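Local coordinates for protein putative adenosine kinase (PDB 3VAS) that probably catalyses the ATP-dependent phosphorylation of adenosine to AMP, as a pfkB-family (ribokinase-like) nucleoside kinase, at residues A[37-42]-A[70-74]; A[86-91]-A[320-324]; A[98-102]-A[123-127]. All blocks are in the same frame, centred on the assembly; numbering follows the deposited sequence.

Contact 1 of 3, residues A[37-42]-A[70-74]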
loop_
_atom_site.group_PDB
_atom_site.type_symbol
_atom_site.label_atom_id
_atom_site.label_comp_id
_atom_site.label_asym_id
_atom_site.label_seq_id
_atom_site.Cartn_x
_atom_site.Cartn_y
_atom_site.Cartn_z
ATOM N N ILE A 37 -12.000 2.638 10.162
ATOM C CA ILE A 37 -12.759 2.851 11.381
ATOM C C ILE A 37 -11.944 2.327 12.560
ATOM O O ILE A 37 -11.917 1.129 12.829
ATOM C CB ILE A 37 -14.131 2.170 11.314
ATOM C CG1 ILE A 37 -14.842 2.558 10.014
ATOM C CG2 ILE A 37 -14.970 2.526 12.539
ATOM C CD1 ILE A 37 -16.243 1.986 9.891
ATOM N N ILE A 38 -11.275 3.244 13.254
ATOM C CA ILE A 38 -10.309 2.888 14.281
ATOM C C ILE A 38 -10.936 2.888 15.667
ATOM O O ILE A 38 -11.468 3.902 16.124
ATOM C CB ILE A 38 -9.108 3.848 14.256
ATOM C CG1 ILE A 38 -8.566 3.962 12.827
ATOM C CG2 ILE A 38 -8.027 3.386 15.227
ATOM C CD1 ILE A 38 -7.495 5.014 12.662
ATOM N N VAL A 39 -10.861 1.743 16.335
ATOM C CA VAL A 39 -11.533 1.554 17.613
ATOM C C VAL A 39 -10.605 0.894 18.625
ATOM O O VAL A 39 -9.811 0.024 18.270
ATOM C CB VAL A 39 -12.822 0.700 17.440
ATOM C CG1 VAL A 39 -12.561 -0.509 16.548
ATOM C CG2 VAL A 39 -13.390 0.268 18.786
ATOM N N ASP A 40 -10.686 1.337 19.876
ATOM C CA ASP A 40 -10.060 0.622 20.979
ATOM C C ASP A 40 -10.868 -0.641 21.258
ATOM O O ASP A 40 -11.960 -0.582 21.830
ATOM C CB ASP A 40 -9.988 1.500 22.228
ATOM C CG ASP A 40 -8.974 2.623 22.095
ATOM O OD1 ASP A 40 -7.996 2.455 21.332
ATOM O OD2 ASP A 40 -9.153 3.669 22.755
ATOM N N ALA A 41 -10.329 -1.781 20.841
ATOM C CA ALA A 41 -11.057 -3.042 20.908
ATOM C C ALA A 41 -10.842 -3.778 22.224
ATOM O O ALA A 41 -9.756 -3.736 22.807
ATOM C CB ALA A 41 -10.669 -3.933 19.739
ATOM N N ASP A 42 -11.890 -4.453 22.686
ATOM C CA ASP A 42 -11.797 -5.315 23.855
ATOM C C ASP A 42 -11.099 -6.610 23.463
ATOM O O ASP A 42 -11.090 -6.989 22.292
ATOM C CB ASP A 42 -13.189 -5.618 24.412
ATOM C CG ASP A 42 -14.045 -4.369 24.562
ATOM O OD1 ASP A 42 -13.962 -3.707 25.620
ATOM O OD2 ASP A 42 -14.806 -4.055 23.619
ATOM N N ILE A 70 -18.541 -2.681 16.574
ATOM C CA ILE A 70 -17.630 -1.592 16.932
ATOM C C ILE A 70 -18.325 -0.235 16.873
ATOM O O ILE A 70 -17.840 0.744 17.434
ATOM C CB ILE A 70 -16.377 -1.555 16.040
ATOM C CG1 ILE A 70 -16.756 -1.192 14.603
ATOM C CG2 ILE A 70 -15.633 -2.878 16.102
ATOM C CD1 ILE A 70 -15.573 -1.114 13.673
ATOM N N GLN A 71 -19.469 -0.182 16.200
ATOM C CA GLN A 71 -20.231 1.055 16.081
ATOM C C GLN A 71 -20.931 1.390 17.398
ATOM O O GLN A 71 -21.496 2.473 17.560
ATOM C CB GLN A 71 -21.244 0.952 14.938
ATOM C CG GLN A 71 -21.588 2.282 14.291
ATOM C CD GLN A 71 -20.366 2.989 13.725
ATOM O OE1 GLN A 71 -20.170 4.185 13.951
ATOM N NE2 GLN A 71 -19.543 2.256 12.980
ATOM N N LYS A 72 -20.886 0.452 18.337
ATOM C CA LYS A 72 -21.460 0.660 19.659
ATOM C C LYS A 72 -20.399 1.206 20.606
ATOM O O LYS A 72 -20.693 1.601 21.734
ATOM C CB LYS A 72 -22.039 -0.650 20.194
ATOM C CG LYS A 72 -23.183 -1.183 19.355
ATOM C CD LYS A 72 -23.589 -2.581 19.771
ATOM C CE LYS A 72 -24.840 -3.012 19.027
ATOM N NZ LYS A 72 -25.995 -2.122 19.345
ATOM N N LYS A 73 -19.162 1.225 20.131
ATOM C CA LYS A 73 -18.047 1.732 20.913
ATOM C C LYS A 73 -17.957 3.245 20.769
ATOM O O LYS A 73 -18.230 3.792 19.700
ATOM C CB LYS A 73 -16.743 1.088 20.439
ATOM C CG LYS A 73 -15.802 0.699 21.558
ATOM C CD LYS A 73 -16.400 -0.407 22.409
ATOM C CE LYS A 73 -15.485 -0.770 23.568
ATOM N NZ LYS A 73 -16.076 -1.831 24.432
ATOM N N LYS A 74 -17.584 3.921 21.850
ATOM C CA LYS A 74 -17.309 5.351 21.794
ATOM C C LYS A 74 -15.896 5.569 21.264
ATOM O O LYS A 74 -15.181 4.603 20.993
ATOM C CB LYS A 74 -17.455 5.980 23.180
ATOM C CG LYS A 74 -18.861 5.907 23.749
ATOM C CD LYS A 74 -18.930 6.513 25.142
ATOM C CE LYS A 74 -20.366 6.546 25.660
ATOM N NZ LYS A 74 -21.012 5.202 25.628
HETATM O O HOH W 1 -12.667 3.552 20.148
#
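The carboxylate of Asp42 and the ammonium group of Lys73 approach from opposite directions and form a salt bridge. Its short arm runs from Lys73 NZ to Asp42 OD2, 2.7 Å, and uses the syn lone pair of that oxygen. A second, weak hydrogen bond joins Lys73 NZ to Asp42 OD1 at 3.1 Å, so the amine straddles both oxygens unequally. A long, flexible lysine suits this place: its chain is bent at the CB-CG bond (chi2 66°) and extended beyond, which carries NZ from the turn to Asp42, two residues past the strand end. A water adds a polar link, accepting from Asp40 N at 3.0 Å and donating to Lys74 O at 2.9 Å. The loop that presents Lys73 is a type I beta turn from Ile70 to Lys73, closed by Lys73 N to Ile70 O, 3.0 Å.

Strand 27-40 lies between strand 138-145, hydrogen-bonded to Ile37 and Val39, and strand 77-81, where Ile38 bonds to Asn77, consistent with the small lid domain that ribokinase relatives place over the nucleoside. Strand alternation turns Ile37 and Val39 toward the turn, while Ile38 packs on Val145 and Ile79 instead. The two methyls of Val39 serve two neighbours. CG2 lies 3.7 Å from Lys73 CG, the side chains crossing at about a right angle, so the lysine's methylenes pack on the valine while its ammonium group goes on to Asp42. Val39 CG1 meets Ile70 CG2 at 3.9 Å. Ile70 has CG1 wedged between its backbone N and carbonyl carbon (chi1 67°), and its extended branch runs on along the strand until CD1 reaches Ile37 CG2, 3.9 Å away. Beyond them, Met45 and Ala142 also pack on Ile70.

Contact 2 of 3, residues A[86-91]-A[320-324]. With ADN (adenosine), chain C.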
loop_
_atom_site.group_PDB
_atom_site.type_symbol
_atom_site.label_atom_id
_atom_site.label_comp_id
_atom_site.label_asym_id
_atom_site.label_seq_id
_atom_site.Cartn_x
_atom_site.Cartn_y
_atom_site.Cartn_z
ATOM N N ASN A 86 -3.040 5.819 0.477
ATOM C CA ASN A 86 -2.162 6.335 1.527
ATOM C C ASN A 86 -0.785 6.712 0.967
ATOM O O ASN A 86 -0.288 7.819 1.189
ATOM C CB ASN A 86 -1.973 5.309 2.653
ATOM C CG ASN A 86 -3.198 5.160 3.550
ATOM O OD1 ASN A 86 -4.126 5.971 3.515
ATOM N ND2 ASN A 86 -3.184 4.123 4.384
ATOM N N THR A 87 -0.189 5.783 0.227
ATOM C CA THR A 87 1.143 5.966 -0.337
ATOM C C THR A 87 1.192 7.098 -1.360
ATOM O O THR A 87 2.050 7.979 -1.288
ATOM C CB THR A 87 1.645 4.655 -0.983
ATOM O OG1 THR A 87 1.852 3.675 0.041
ATOM C CG2 THR A 87 2.952 4.874 -1.729
ATOM N N VAL A 88 0.260 7.079 -2.305
ATOM C CA VAL A 88 0.256 8.063 -3.381
ATOM C C VAL A 88 -0.021 9.482 -2.886
ATOM O O VAL A 88 0.615 10.436 -3.331
ATOM C CB VAL A 88 -0.735 7.662 -4.486
ATOM C CG1 VAL A 88 -0.951 8.809 -5.472
ATOM C CG2 VAL A 88 -0.230 6.419 -5.193
ATOM N N LYS A 89 -0.949 9.632 -1.950
ATOM C CA LYS A 89 -1.250 10.969 -1.458
ATOM C C LYS A 89 -0.127 11.513 -0.576
ATOM O O LYS A 89 0.078 12.723 -0.504
ATOM C CB LYS A 89 -2.615 11.030 -0.762
ATOM C CG LYS A 89 -2.697 10.379 0.605
ATOM C CD LYS A 89 -4.150 10.390 1.096
ATOM C CE LYS A 89 -4.250 10.020 2.568
ATOM N NZ LYS A 89 -5.661 10.049 3.051
ATOM N N MET A 90 0.619 10.629 0.080
ATOM C CA MET A 90 1.766 11.097 0.854
ATOM C C MET A 90 2.933 11.467 -0.063
ATOM O O MET A 90 3.665 12.414 0.224
ATOM C CB MET A 90 2.207 10.094 1.922
ATOM C CG MET A 90 3.305 10.648 2.833
ATOM S SD MET A 90 3.683 9.588 4.243
ATOM C CE MET A 90 4.755 10.652 5.213
ATOM N N ILE A 91 3.106 10.734 -1.162
ATOM C CA ILE A 91 4.091 11.130 -2.170
ATOM C C ILE A 91 3.778 12.555 -2.624
ATOM O O ILE A 91 4.666 13.400 -2.732
ATOM C CB ILE A 91 4.068 10.208 -3.401
ATOM C CG1 ILE A 91 4.519 8.795 -3.031
ATOM C CG2 ILE A 91 4.960 10.767 -4.511
ATOM C CD1 ILE A 91 4.475 7.822 -4.192
ATOM N N ASP A 320 2.941 1.859 4.311
ATOM C CA ASP A 320 2.465 2.701 3.221
ATOM C C ASP A 320 3.284 3.983 3.160
ATOM O O ASP A 320 3.634 4.458 2.077
ATOM C CB ASP A 320 0.987 3.057 3.405
ATOM C CG ASP A 320 0.088 1.834 3.501
ATOM O OD1 ASP A 320 0.441 0.769 2.945
ATOM O OD2 ASP A 320 -0.983 1.943 4.138
ATOM N N ALA A 321 3.570 4.545 4.331
ATOM C CA ALA A 321 4.364 5.765 4.432
ATOM C C ALA A 321 5.794 5.496 3.987
ATOM O O ALA A 321 6.395 6.299 3.271
ATOM C CB ALA A 321 4.356 6.280 5.859
ATOM N N PHE A 322 6.330 4.360 4.423
ATOM C CA PHE A 322 7.679 3.961 4.057
ATOM C C PHE A 322 7.840 3.984 2.543
ATOM O O PHE A 322 8.801 4.546 2.026
ATOM C CB PHE A 322 8.006 2.568 4.602
ATOM C CG PHE A 322 9.408 2.115 4.297
ATOM C CD1 PHE A 322 10.440 2.352 5.200
ATOM C CD2 PHE A 322 9.699 1.462 3.106
ATOM C CE1 PHE A 322 11.739 1.939 4.921
ATOM C CE2 PHE A 322 10.995 1.046 2.822
ATOM C CZ PHE A 322 12.015 1.287 3.728
ATOM N N ALA A 323 6.893 3.370 1.840
ATOM C CA ALA A 323 6.929 3.337 0.385
ATOM C C ALA A 323 6.883 4.744 -0.211
ATOM O O ALA A 323 7.652 5.060 -1.119
ATOM C CB ALA A 323 5.783 2.472 -0.166
ATOM N N ALA A 324 5.980 5.579 0.300
ATOM C CA ALA A 324 5.874 6.970 -0.144
ATOM C C ALA A 324 7.190 7.725 0.037
ATOM O O ALA A 324 7.681 8.373 -0.892
ATOM C CB ALA A 324 4.758 7.685 0.605
HETATM O "O5'" ADN C . -1.539 -0.203 5.716
HETATM C "C5'" ADN C . -2.691 0.153 6.479
HETATM C "C4'" ADN C . -3.851 0.512 5.583
HETATM O "O4'" ADN C . -4.241 -0.633 4.810
HETATM C "C3'" ADN C . -5.129 0.990 6.284
HETATM O "O3'" ADN C . -5.287 2.396 6.084
HETATM C "C2'" ADN C . -6.266 0.240 5.555
HETATM O "O2'" ADN C . -7.323 1.063 5.110
HETATM C "C1'" ADN C . -5.549 -0.420 4.375
HETATM N N9 ADN C . -6.135 -1.688 3.941
HETATM C C8 ADN C . -6.531 -2.685 4.710
HETATM N N7 ADN C . -7.080 -3.730 3.829
HETATM C C5 ADN C . -6.983 -3.269 2.482
HETATM C C6 ADN C . -7.351 -3.844 1.270
HETATM N N6 ADN C . -7.954 -5.150 1.249
HETATM N N1 ADN C . -7.140 -3.150 0.086
HETATM C C2 ADN C . -6.566 -1.904 0.100
HETATM N N3 ADN C . -6.200 -1.337 1.294
HETATM C C4 ADN C . -6.425 -2.050 2.498
HETATM O O HOH W 2 0.823 0.933 0.381
#
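Asn86 and Asp320 meet obliquely between two helices, with amide and carboxylate planes turned 50° apart. The amide N-H of Asn86 ND2 points almost straight (170°) at Asp320 OD2, 3.1 Å away, and meets that oxygen on its anti side. The bond lies close to the amide plane but out of the carboxylate plane. The same amide nitrogen donates to O3' of adenosine at 3.2 Å, while O5' of adenosine donates to Asp320 OD2 at 2.7 Å. An asparagine fits here because one NH2 serves both protein and ribose.

Thr87 stands one residue further on. Its rotation (chi1 -67°) turns OG1 to Asp320 O, to which it donates at 2.8 Å, and puts CG2, anti to the backbone N, 4.0 Å from Ala323 CB. The Asp320 carbonyl also takes the helical bond from Ala324 N on the opposite face of its plane. A water completes the pattern by donating to Thr87 OG1 and Asp320 OD1.

Beyond this polar end the helix axes come within 8.0 Å, and alanines of 320-324 pack against larger side chains of 86-91. The extended Met90 chain lays SD against Ala321 CB, 3.7 Å. Ala324 CB touches both Met90 CB and Ile91 CG1 and approaches Thr87 O to 3.3 Å; a methyl is what this close approach admits. Met90 also touches Ala346 of helix 336-351.

Asp320 ends the Gly-Ala-Gly-Asp signature of the family, whose aspartate acts as the base in relatives. The direct bond from O5' is consistent with that role, and Asn86, held to both ribose and carboxylate, probably helps to align the 5'-hydroxyl for phosphorylation.

Contact 3 of 3, residues A[98-102]-A[123-127]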
loop_
_atom_site.group_PDB
_atom_site.type_symbol
_atom_site.label_atom_id
_atom_site.label_comp_id
_atom_site.label_asym_id
_atom_site.label_seq_id
_atom_site.Cartn_x
_atom_site.Cartn_y
_atom_site.Cartn_z
ATOM N N PRO A 98 1.591 20.806 -6.661
ATOM C CA PRO A 98 0.207 20.420 -6.964
ATOM C C PRO A 98 0.091 19.544 -8.210
ATOM O O PRO A 98 0.691 19.855 -9.235
ATOM C CB PRO A 98 -0.497 21.764 -7.194
ATOM C CG PRO A 98 0.377 22.793 -6.518
ATOM C CD PRO A 98 1.778 22.269 -6.630
ATOM N N PHE A 99 -0.652 18.445 -8.091
ATOM C CA PHE A 99 -1.071 17.611 -9.223
ATOM C C PHE A 99 0.015 16.705 -9.797
ATOM O O PHE A 99 -0.158 16.129 -10.870
ATOM C CB PHE A 99 -1.696 18.462 -10.338
ATOM C CG PHE A 99 -2.611 19.543 -9.833
ATOM C CD1 PHE A 99 -2.451 20.856 -10.254
ATOM C CD2 PHE A 99 -3.623 19.251 -8.934
ATOM C CE1 PHE A 99 -3.286 21.857 -9.788
ATOM C CE2 PHE A 99 -4.464 20.248 -8.465
ATOM C CZ PHE A 99 -4.296 21.552 -8.894
ATOM N N VAL A 100 1.126 16.560 -9.086
ATOM C CA VAL A 100 2.162 15.635 -9.536
ATOM C C VAL A 100 1.659 14.183 -9.486
ATOM O O VAL A 100 2.098 13.338 -10.270
ATOM C CB VAL A 100 3.490 15.812 -8.744
ATOM C CG1 VAL A 100 3.282 15.558 -7.264
ATOM C CG2 VAL A 100 4.573 14.900 -9.290
ATOM N N CYS A 101 0.713 13.904 -8.591
ATOM C CA CYS A 101 0.202 12.540 -8.440
ATOM C C CYS A 101 -1.240 12.366 -8.916
ATOM O O CYS A 101 -2.061 13.279 -8.805
ATOM C CB CYS A 101 0.339 12.057 -6.992
ATOM S SG CYS A 101 2.031 11.901 -6.389
ATOM N N SER A 102 -1.528 11.175 -9.440
ATOM C CA SER A 102 -2.855 10.811 -9.921
ATOM C C SER A 102 -3.311 9.534 -9.229
ATOM O O SER A 102 -2.500 8.639 -8.978
ATOM C CB SER A 102 -2.831 10.562 -11.428
ATOM O OG SER A 102 -2.587 11.747 -12.157
ATOM N N LEU A 123 -5.466 17.715 -0.822
ATOM C CA LEU A 123 -4.038 17.425 -0.913
ATOM C C LEU A 123 -3.438 17.727 -2.293
ATOM O O LEU A 123 -2.253 17.472 -2.525
ATOM C CB LEU A 123 -3.781 15.961 -0.534
ATOM C CG LEU A 123 -3.909 15.622 0.953
ATOM C CD1 LEU A 123 -3.899 14.125 1.174
ATOM C CD2 LEU A 123 -2.779 16.282 1.735
ATOM N N ASP A 124 -4.256 18.275 -3.192
ATOM C CA ASP A 124 -3.865 18.515 -4.589
ATOM C C ASP A 124 -3.547 17.229 -5.352
ATOM O O ASP A 124 -2.752 17.230 -6.291
ATOM C CB ASP A 124 -2.692 19.493 -4.693
ATOM C CG ASP A 124 -3.037 20.868 -4.173
ATOM O OD1 ASP A 124 -4.224 21.249 -4.244
ATOM O OD2 ASP A 124 -2.119 21.565 -3.695
ATOM N N LEU A 125 -4.173 16.135 -4.939
ATOM C CA LEU A 125 -4.063 14.870 -5.648
ATOM C C LEU A 125 -5.148 14.781 -6.725
ATOM O O LEU A 125 -6.339 14.804 -6.416
ATOM C CB LEU A 125 -4.189 13.714 -4.649
ATOM C CG LEU A 125 -4.220 12.277 -5.163
ATOM C CD1 LEU A 125 -2.942 11.952 -5.892
ATOM C CD2 LEU A 125 -4.437 11.310 -4.008
ATOM N N VAL A 126 -4.743 14.704 -7.988
ATOM C CA VAL A 126 -5.704 14.538 -9.077
ATOM C C VAL A 126 -6.327 13.142 -9.019
ATOM O O VAL A 126 -5.618 12.141 -8.960
ATOM C CB VAL A 126 -5.054 14.755 -10.466
ATOM C CG1 VAL A 126 -5.991 14.288 -11.576
ATOM C CG2 VAL A 126 -4.688 16.216 -10.664
ATOM N N THR A 127 -7.655 13.081 -9.021
ATOM C CA THR A 127 -8.347 11.800 -8.971
ATOM C C THR A 127 -9.363 11.638 -10.095
ATOM O O THR A 127 -9.894 12.615 -10.621
ATOM C CB THR A 127 -9.073 11.589 -7.627
ATOM O OG1 THR A 127 -10.058 12.614 -7.439
ATOM C CG2 THR A 127 -8.087 11.619 -6.473
#
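Phe99 and Asp124 are joined by a backbone hydrogen bond, Phe99 N to Asp124 O at 3.0 Å. Val126 N donates to Cys101 O, 3.1 Å, where Ser102 and Val126 form a parallel beta bridge. Two CA-H...O contacts supplement these: Phe99 CA to Asp124 O at 3.4 Å and Ser102 CA to Val126 O at 3.2 Å. Asp124 has a positive phi (63°) and belongs to the Schellman motif ending helix 111-122, which turns the chain back toward the sheet.

Apolar packing fills the flanks. Val126 CG2 reaches Phe99 CD2 at 3.7 Å, the side chains crossing at about a right angle, and this valine methyl meets the ring obliquely. Leu125 suits the buried side: CD1 presses against Cys101 CB at 3.5 Å, tighter than usual for two carbons. Separately, Pro98 and the acidic Asp124 merely lie side by side in van der Waals contact, both pointing the same way.

The pairing completes a beta-alpha-beta unit of strand 101-107, helix 111-122 and strand 126-131. Strand 27-40 flanks strand 101-107 on its other edge, and Leu85 and Ile91 of helix 83-95 cover Leu125 and Cys101 respectively.

In the fold
From the N terminus, contact 1 is the first to close, joining the end of strand 27-40 to the loop after helix 65-70 across 27 intervening residues. Contact 2 opens later, on helix 83-95, and closes only at helix 318-330, enclosing 228 residues. Contact 3 falls wholly within that span, bringing 98-102 and 123-127 together across helix 111-122. Contacts 2 and 3 touch: Val88, Lys89 and Ile91 pack on Cys101 and Leu125, so helix 83-95, the first partner of the pair, rests on the beta-alpha-beta unit. Contact 1 lies apart, its centre about 26 Å from that of contact 2, yet strand 27-40 is the sheet neighbour of strand 101-107 in contact 3.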